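Local coordinates for CELL WALL surface anchor family protein (Streptococcus pneumoniae, PDB 3ZGH), which probably binds keratin 10 as the keratin-binding domain of the pneumococcal serine-rich repeat protein, a surface adhesin with an MSCRAMM-type fold, at residues Y47-T52 against T168-T173; Y84-S89 against I184-G189; T91-M96 against D180-N185. One frame throughout, in Å; residues are numbered along the deposited sequence.

Contact 1 (Y47-T52 against T168-T173); sequences YKLKVT and TSFTFT. With ACT (acetate ion), chain D.
Two beta-sheets face each other across the hydrophobic core of this MSCRAMM domain, and Leu49 and Val51 of the long strand 43-53 meet Phe172 and Phe170 of the short strand 170-172 between them. The two strand segments run nearly antiparallel, at 159°, yet their axes stay 10.8 Å apart, a spacing that side chains rather than backbone bonds must bridge. Leu49 carries much of the packing. With CG anti to the backbone N (chi1 -179°), its fork reaches across the gap, and CD1 sits over the centre of the Phe172 ring, 4.2 Å from the centroid and 10° off the ring normal, a CH-pi contact. The other methyl of Leu49, CD2, rests against CB and the start of the ring of the same side chain, 3.8 Å from Phe172 CD2, and lies 4.5 Å from Phe170 CE1, so that one leucine touches both phenylalanines. One step further along, Val51 and Phe170 approach from opposite directions: Val51 CG2 lies 4.0 Å from Phe170 CZ, while CG1 of the valine meets CE2 and CZ at the far end of the ring. Tyr62 and Phe60 of strand 57-65 turn edge-to-face against Phe172 and Phe170 respectively, extending the aromatic layer. Elsewhere on strand 170-172, Thr171 OG1 bonds Thr98 OG1, and an acetate, probably from the crystallisation liquor, lies beside Ser169 and Thr171. Apolar packing between facing sheets is as expected for a beta-sandwich core, consistent with the MSCRAMM fold.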
# COMPACT_ATOMS: atom_id res chain seq x y z
N TYR A 47 -2.46 1.98 -7.15
CA TYR A 47 -1.48 1.66 -6.12
C TYR A 47 -0.19 1.17 -6.76
O TYR A 47 -0.15 0.74 -7.94
CB TYR A 47 -1.97 0.62 -5.11
CG TYR A 47 -1.99 -0.79 -5.67
CD1 TYR A 47 -0.85 -1.60 -5.61
CD2 TYR A 47 -3.12 -1.30 -6.30
CE1 TYR A 47 -0.85 -2.87 -6.16
CE2 TYR A 47 -3.15 -2.58 -6.83
CZ TYR A 47 -2.00 -3.36 -6.76
OH TYR A 47 -2.00 -4.62 -7.29
N LYS A 48 0.87 1.28 -5.96
CA LYS A 48 2.14 0.70 -6.28
C LYS A 48 2.58 -0.07 -5.03
O LYS A 48 2.43 0.41 -3.90
CB LYS A 48 3.14 1.78 -6.64
CG LYS A 48 4.56 1.24 -6.90
CD LYS A 48 5.58 2.38 -7.19
CE LYS A 48 5.35 3.00 -8.56
NZ LYS A 48 6.31 4.10 -8.91
N LEU A 49 3.11 -1.28 -5.24
CA LEU A 49 3.70 -2.04 -4.15
C LEU A 49 5.10 -2.45 -4.61
O LEU A 49 5.25 -3.19 -5.62
CB LEU A 49 2.85 -3.27 -3.83
CG LEU A 49 3.42 -4.09 -2.67
CD1 LEU A 49 3.14 -3.43 -1.32
CD2 LEU A 49 2.87 -5.52 -2.71
N LYS A 50 6.11 -1.95 -3.90
CA LYS A 50 7.48 -2.33 -4.17
C LYS A 50 7.91 -3.30 -3.07
O LYS A 50 7.71 -3.01 -1.89
CB LYS A 50 8.35 -1.08 -4.16
CG LYS A 50 9.86 -1.34 -4.37
CD LYS A 50 10.62 0.00 -4.36
CE LYS A 50 12.13 -0.19 -4.28
NZ LYS A 50 12.87 1.07 -3.91
N VAL A 51 8.47 -4.45 -3.45
CA VAL A 51 8.93 -5.44 -2.49
C VAL A 51 10.39 -5.84 -2.80
O VAL A 51 10.71 -6.30 -3.93
CB VAL A 51 8.04 -6.69 -2.55
CG1 VAL A 51 8.41 -7.67 -1.42
CG2 VAL A 51 6.53 -6.28 -2.48
N THR A 52 11.26 -5.61 -1.83
CA THR A 52 12.68 -5.90 -1.95
C THR A 52 13.02 -7.02 -0.98
O THR A 52 12.66 -6.97 0.18
CB THR A 52 13.52 -4.66 -1.60
OG1 THR A 52 13.27 -3.64 -2.57
CG2 THR A 52 15.02 -4.97 -1.65
N THR A 168 9.10 -17.73 1.42
CA THR A 168 8.91 -16.30 1.56
C THR A 168 7.71 -15.82 0.73
O THR A 168 7.66 -14.66 0.31
CB THR A 168 10.15 -15.52 1.08
OG1 THR A 168 10.50 -15.99 -0.23
CG2 THR A 168 11.33 -15.78 2.02
N SER A 169 6.74 -16.70 0.50
CA SER A 169 5.53 -16.32 -0.22
C SER A 169 4.71 -15.29 0.58
O SER A 169 4.85 -15.17 1.80
CB SER A 169 4.69 -17.55 -0.56
OG SER A 169 4.21 -18.21 0.61
N PHE A 170 3.85 -14.54 -0.10
CA PHE A 170 2.95 -13.62 0.58
C PHE A 170 1.81 -13.30 -0.39
O PHE A 170 1.92 -13.55 -1.60
CB PHE A 170 3.70 -12.34 1.02
CG PHE A 170 4.16 -11.49 -0.13
CD1 PHE A 170 3.30 -10.55 -0.71
CD2 PHE A 170 5.44 -11.62 -0.64
CE1 PHE A 170 3.73 -9.79 -1.79
CE2 PHE A 170 5.87 -10.87 -1.73
CZ PHE A 170 5.02 -9.96 -2.30
N THR A 171 0.72 -12.76 0.14
CA THR A 171 -0.25 -12.11 -0.72
C THR A 171 -0.56 -10.75 -0.10
O THR A 171 -0.61 -10.63 1.12
CB THR A 171 -1.57 -12.89 -0.87
OG1 THR A 171 -2.33 -12.73 0.31
CG2 THR A 171 -1.33 -14.37 -1.15
N PHE A 172 -0.76 -9.74 -0.94
CA PHE A 172 -1.10 -8.41 -0.46
C PHE A 172 -2.37 -7.95 -1.20
O PHE A 172 -2.46 -8.08 -2.42
CB PHE A 172 0.06 -7.45 -0.70
CG PHE A 172 -0.26 -6.03 -0.34
CD1 PHE A 172 -0.17 -5.60 0.98
CD2 PHE A 172 -0.69 -5.13 -1.31
CE1 PHE A 172 -0.50 -4.32 1.33
CE2 PHE A 172 -1.00 -3.83 -0.96
CZ PHE A 172 -0.91 -3.43 0.36
N THR A 173 -3.32 -7.40 -0.44
CA THR A 173 -4.58 -6.92 -0.99
C THR A 173 -4.68 -5.40 -0.79
O THR A 173 -4.77 -4.91 0.34
CB THR A 173 -5.78 -7.60 -0.31
OG1 THR A 173 -5.65 -9.02 -0.44
CG2 THR A 173 -7.11 -7.15 -0.96
C ACT D . 0.94 -17.11 1.07
O ACT D . 1.35 -18.22 1.51
OXT ACT D . 0.62 -16.26 1.94
CH3 ACT D . 0.85 -16.83 -0.41

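Contact 2 (Y84-S89 against I184-G189); sequences YSIYNS and INYFNG
Tyr186 and Tyr84 come from opposite directions and meet at their hydroxyls, with Tyr186 OH and Tyr84 OH 2.8 Å apart. Each oxygen lies near the plane of the other ring, at its edge, so the aromatic faces do not stack on one another. The two hydroxyls are hydrogen-bonded; Tyr84 OH also bonds Asp38 OD2, which gives this buried polar end a carboxylate partner. Such a neighbour would probably polarise the phenol and, through it, the tyrosine pair. Tyr84 directly precedes strand 85-87, with CG anti to the backbone N (chi1 178°), which carries its hydroxyl to the loop, and Tyr41 packs edge-to-face against its ring. Tyr186 belongs to the loop between strands 177-178 and 193-195, where a type I beta turn runs from Asn185 to Asn188 and is closed by Asn188 N to Asn185 O at 2.9 Å. An Asx turn overlaps it: Asn185 OD1 accepts from Phe187 N at 2.9 Å, the donor standing 62° out of the carbonyl plane. Tyr186, the second residue of the turn, faces the short strand 85-87, the middle strand of a three-stranded antiparallel sheet, and the contact ties that sheet to the loop. Ile86 adds the apolar part. Its CG2 approaches the Tyr186 ring obliquely, 4.2 Å from CE2, on the hydroxyl-bearing half of the ring. Ile45 of strand 43-53 touches both Ile86 and Tyr186, while the backbone of Tyr186 is hydrogen-bonded to Val37.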
# COMPACT_ATOMS: atom_id res chain seq x y z
N TYR A 84 -11.81 16.43 1.13
CA TYR A 84 -12.07 15.01 0.85
C TYR A 84 -10.88 14.25 1.39
O TYR A 84 -9.78 14.76 1.35
CB TYR A 84 -12.13 14.79 -0.67
CG TYR A 84 -12.34 13.37 -1.14
CD1 TYR A 84 -13.52 12.69 -0.88
CD2 TYR A 84 -11.38 12.74 -1.92
CE1 TYR A 84 -13.73 11.39 -1.37
CE2 TYR A 84 -11.57 11.45 -2.41
CZ TYR A 84 -12.76 10.79 -2.14
OH TYR A 84 -12.98 9.52 -2.63
N SER A 85 -11.08 13.02 1.86
CA SER A 85 -9.96 12.27 2.40
C SER A 85 -10.11 10.77 2.23
O SER A 85 -11.24 10.24 2.36
CB SER A 85 -9.80 12.58 3.90
OG SER A 85 -8.54 12.10 4.35
N ILE A 86 -9.00 10.08 1.97
CA ILE A 86 -9.01 8.62 1.81
C ILE A 86 -8.04 7.89 2.75
O ILE A 86 -7.01 8.45 3.12
CB ILE A 86 -8.68 8.19 0.36
CG1 ILE A 86 -7.33 8.75 -0.06
CG2 ILE A 86 -9.77 8.66 -0.61
CD1 ILE A 86 -6.78 8.10 -1.33
N TYR A 87 -8.39 6.66 3.13
CA TYR A 87 -7.47 5.73 3.83
C TYR A 87 -6.80 4.81 2.81
O TYR A 87 -7.38 4.56 1.75
CB TYR A 87 -8.25 4.85 4.79
CG TYR A 87 -8.89 5.54 5.97
CD1 TYR A 87 -8.15 6.35 6.82
CD2 TYR A 87 -10.24 5.33 6.27
CE1 TYR A 87 -8.73 6.94 7.93
CE2 TYR A 87 -10.82 5.92 7.36
CZ TYR A 87 -10.07 6.73 8.18
OH TYR A 87 -10.66 7.31 9.28
N ASN A 88 -5.60 4.29 3.12
CA ASN A 88 -4.98 3.25 2.29
C ASN A 88 -5.01 1.87 2.99
O ASN A 88 -4.38 0.92 2.54
CB ASN A 88 -3.53 3.60 1.95
CG ASN A 88 -2.59 3.56 3.16
OD1 ASN A 88 -3.06 3.59 4.33
ND2 ASN A 88 -1.28 3.54 2.90
N SER A 89 -5.74 1.75 4.10
CA SER A 89 -5.81 0.46 4.77
C SER A 89 -7.20 0.23 5.30
O SER A 89 -7.86 1.18 5.70
CB SER A 89 -4.79 0.36 5.91
OG SER A 89 -4.97 1.43 6.81
N ILE A 184 -16.37 0.44 1.45
CA ILE A 184 -16.29 0.44 -0.00
C ILE A 184 -14.82 0.61 -0.42
O ILE A 184 -14.28 1.72 -0.43
CB ILE A 184 -17.14 1.58 -0.62
CG1 ILE A 184 -18.60 1.54 -0.14
CG2 ILE A 184 -17.08 1.55 -2.14
CD1 ILE A 184 -19.31 0.22 -0.36
N ASN A 185 -14.18 -0.51 -0.73
CA ASN A 185 -12.81 -0.50 -1.23
C ASN A 185 -12.82 -0.15 -2.70
O ASN A 185 -13.42 -0.86 -3.52
CB ASN A 185 -12.18 -1.89 -1.02
CG ASN A 185 -10.76 -1.95 -1.48
OD1 ASN A 185 -10.19 -0.96 -1.96
ND2 ASN A 185 -10.15 -3.12 -1.32
N TYR A 186 -12.13 0.93 -3.05
CA TYR A 186 -12.04 1.40 -4.43
C TYR A 186 -11.31 0.41 -5.39
O TYR A 186 -11.51 0.47 -6.60
CB TYR A 186 -11.33 2.75 -4.45
CG TYR A 186 -12.15 3.91 -3.87
CD1 TYR A 186 -13.53 3.83 -3.75
CD2 TYR A 186 -11.52 5.08 -3.44
CE1 TYR A 186 -14.26 4.88 -3.25
CE2 TYR A 186 -12.25 6.15 -2.94
CZ TYR A 186 -13.61 6.05 -2.84
OH TYR A 186 -14.35 7.11 -2.34
N PHE A 187 -10.47 -0.46 -4.84
CA PHE A 187 -9.81 -1.51 -5.62
C PHE A 187 -10.63 -2.81 -5.68
O PHE A 187 -10.18 -3.81 -6.26
CB PHE A 187 -8.44 -1.82 -5.02
CG PHE A 187 -7.52 -0.67 -5.04
CD1 PHE A 187 -7.06 -0.16 -6.26
CD2 PHE A 187 -7.10 -0.07 -3.86
CE1 PHE A 187 -6.20 0.93 -6.29
CE2 PHE A 187 -6.23 1.00 -3.88
CZ PHE A 187 -5.79 1.52 -5.09
N ASN A 188 -11.78 -2.80 -5.01
CA ASN A 188 -12.73 -3.92 -4.98
C ASN A 188 -12.16 -5.33 -4.93
O ASN A 188 -12.57 -6.19 -5.72
CB ASN A 188 -13.69 -3.83 -6.17
CG ASN A 188 -14.97 -4.64 -5.93
OD1 ASN A 188 -15.21 -5.13 -4.83
ND2 ASN A 188 -15.79 -4.77 -6.98
N GLY A 189 -11.23 -5.56 -4.00
CA GLY A 189 -10.60 -6.85 -3.78
C GLY A 189 -9.89 -7.48 -4.98
O GLY A 189 -9.44 -8.63 -4.89

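Contact 3 (T91-M96 against D180-N185); sequences TSTQTM and DRIGIN
Ile182 meets Thr93 and Thr91 where the loop after strand 177-178 passes the loop that leads into strand 97-99. Just before it, Arg181 opens a type I beta turn that runs to Ile184 and is closed by Ile184 N to Arg181 O at 3.3 Å. At Ile182, CG1 stands between the backbone N and the carbonyl carbon (chi1 55°), which places CD1 against Thr93 and near Thr91. That methyl comes within 3.6 Å of Thr93 OG1, the side chains slanting across one another, and it also approaches Thr91 CG2, at 4.4 Å. A weak bond between the hydroxyls, Thr93 OG1 to Thr91 OG1 at 3.1 Å, links the two threonines on their own side of the contact. Gly183 follows, the residue whose CA lies nearest that of Thr93 across the two segments. CG1 of Ile184 lies over one face of the Arg181 guanidinium, 3.6 Å above its plane. Asn185 ends the segment with a polar touch: its ND2 donates weakly to Gln94 OE1, at 3.4 Å and with an N-H...O angle of 133°. The two side chains cross at about a right angle, and their amide planes are 74° apart. Stronger claims on Asn185 lie elsewhere, since OD1 accepts from Phe187 N and Ala176 N and ND2 also bonds Pro174 O, which receives a weak bond from Gln94 NE2 too. The chemistry thus implies a loose surface junction between two irregular loops, one methyl against threonines and one weak, bent hydrogen bond between side-chain amides.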
# COMPACT_ATOMS: atom_id res chain seq x y z
N THR A 91 -10.06 -1.64 8.03
CA THR A 91 -10.06 -2.03 9.43
C THR A 91 -9.77 -3.53 9.54
O THR A 91 -8.98 -4.09 8.78
CB THR A 91 -11.43 -1.76 10.05
OG1 THR A 91 -12.41 -2.62 9.46
CG2 THR A 91 -11.84 -0.30 9.83
N SER A 92 -10.44 -4.21 10.44
CA SER A 92 -10.63 -5.63 10.20
C SER A 92 -11.84 -5.76 9.25
O SER A 92 -12.65 -6.68 9.35
CB SER A 92 -10.78 -6.38 11.51
OG SER A 92 -9.54 -6.32 12.20
N THR A 93 -11.92 -4.77 8.36
CA THR A 93 -12.71 -4.80 7.13
C THR A 93 -12.10 -5.74 6.08
O THR A 93 -12.80 -6.28 5.22
CB THR A 93 -12.77 -3.39 6.50
OG1 THR A 93 -14.01 -2.76 6.86
CG2 THR A 93 -12.62 -3.44 4.97
N GLN A 94 -10.78 -5.91 6.13
CA GLN A 94 -10.15 -6.92 5.31
C GLN A 94 -8.69 -7.14 5.69
O GLN A 94 -7.95 -6.19 5.96
CB GLN A 94 -10.23 -6.56 3.81
CG GLN A 94 -9.23 -5.50 3.37
CD GLN A 94 -9.15 -5.35 1.86
OE1 GLN A 94 -10.15 -5.53 1.14
NE2 GLN A 94 -7.95 -5.01 1.36
N THR A 95 -8.29 -8.40 5.68
CA THR A 95 -6.88 -8.74 5.74
C THR A 95 -6.14 -8.03 4.62
O THR A 95 -6.57 -8.08 3.48
CB THR A 95 -6.70 -10.23 5.61
OG1 THR A 95 -7.42 -10.87 6.67
CG2 THR A 95 -5.21 -10.61 5.68
N MET A 96 -5.02 -7.37 4.93
CA MET A 96 -4.20 -6.73 3.90
C MET A 96 -3.06 -7.63 3.43
O MET A 96 -2.58 -7.48 2.32
CB MET A 96 -3.54 -5.46 4.44
CG MET A 96 -4.47 -4.43 5.02
SD MET A 96 -5.23 -3.32 3.83
CE MET A 96 -3.83 -2.66 2.88
N ASP A 180 -15.31 8.45 5.31
CA ASP A 180 -16.65 8.23 5.84
C ASP A 180 -17.37 7.00 5.27
O ASP A 180 -18.56 6.82 5.50
CB ASP A 180 -17.54 9.49 5.66
CG ASP A 180 -17.72 9.89 4.19
OD1 ASP A 180 -16.88 9.51 3.33
OD2 ASP A 180 -18.69 10.61 3.89
N ARG A 181 -16.65 6.15 4.54
CA ARG A 181 -17.27 4.94 3.99
C ARG A 181 -16.23 3.82 3.84
O ARG A 181 -15.87 3.42 2.73
CB ARG A 181 -17.95 5.26 2.66
CG ARG A 181 -18.85 4.17 2.12
CD ARG A 181 -20.16 4.05 2.90
NE ARG A 181 -20.75 2.72 2.73
CZ ARG A 181 -21.55 2.36 1.72
NH1 ARG A 181 -22.03 1.12 1.68
NH2 ARG A 181 -21.87 3.22 0.77
N ILE A 182 -15.74 3.32 4.96
CA ILE A 182 -14.63 2.38 4.95
C ILE A 182 -15.02 1.01 4.36
O ILE A 182 -14.15 0.24 3.98
CB ILE A 182 -13.96 2.27 6.35
CG1 ILE A 182 -14.96 1.91 7.46
CG2 ILE A 182 -13.35 3.59 6.72
CD1 ILE A 182 -15.48 0.51 7.41
N GLY A 183 -16.31 0.74 4.22
CA GLY A 183 -16.75 -0.53 3.67
C GLY A 183 -16.69 -0.66 2.14
O GLY A 183 -16.94 -1.74 1.60
N ILE A 184 -16.37 0.44 1.45
CA ILE A 184 -16.29 0.44 -0.00
C ILE A 184 -14.82 0.61 -0.42
O ILE A 184 -14.28 1.72 -0.43
CB ILE A 184 -17.14 1.58 -0.62
CG1 ILE A 184 -18.60 1.54 -0.14
CG2 ILE A 184 -17.08 1.55 -2.14
CD1 ILE A 184 -19.31 0.22 -0.36
N ASN A 185 -14.18 -0.51 -0.73
CA ASN A 185 -12.81 -0.50 -1.23
C ASN A 185 -12.82 -0.15 -2.70
O ASN A 185 -13.42 -0.86 -3.52
CB ASN A 185 -12.18 -1.89 -1.02
CG ASN A 185 -10.76 -1.95 -1.48
OD1 ASN A 185 -10.19 -0.96 -1.96
ND2 ASN A 185 -10.15 -3.12 -1.32

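Contacts 1 and 2 are buried, whereas contact 3 lies at the surface. Contact 1 joins strands of two facing sheets through purely apolar and aromatic packing; contact 2 sets a strand against a loop and adds a buried pair of hydroxyls; contact 3 joins loop to loop with little more than a methyl and a weak amide-to-amide hydrogen bond. Contacts 2 and 3 both use the loop between strands 177-178 and 193-195, sharing Ile184 and Asn185, and Tyr87 packs on Ile182 between them. Strand 43-53 of contact 1 also reaches contact 2, about 17 Å away between centres, where Tyr47 meets Phe187. Toward contact 3, Thr173 N probably hydrogen-bonds Met96 O.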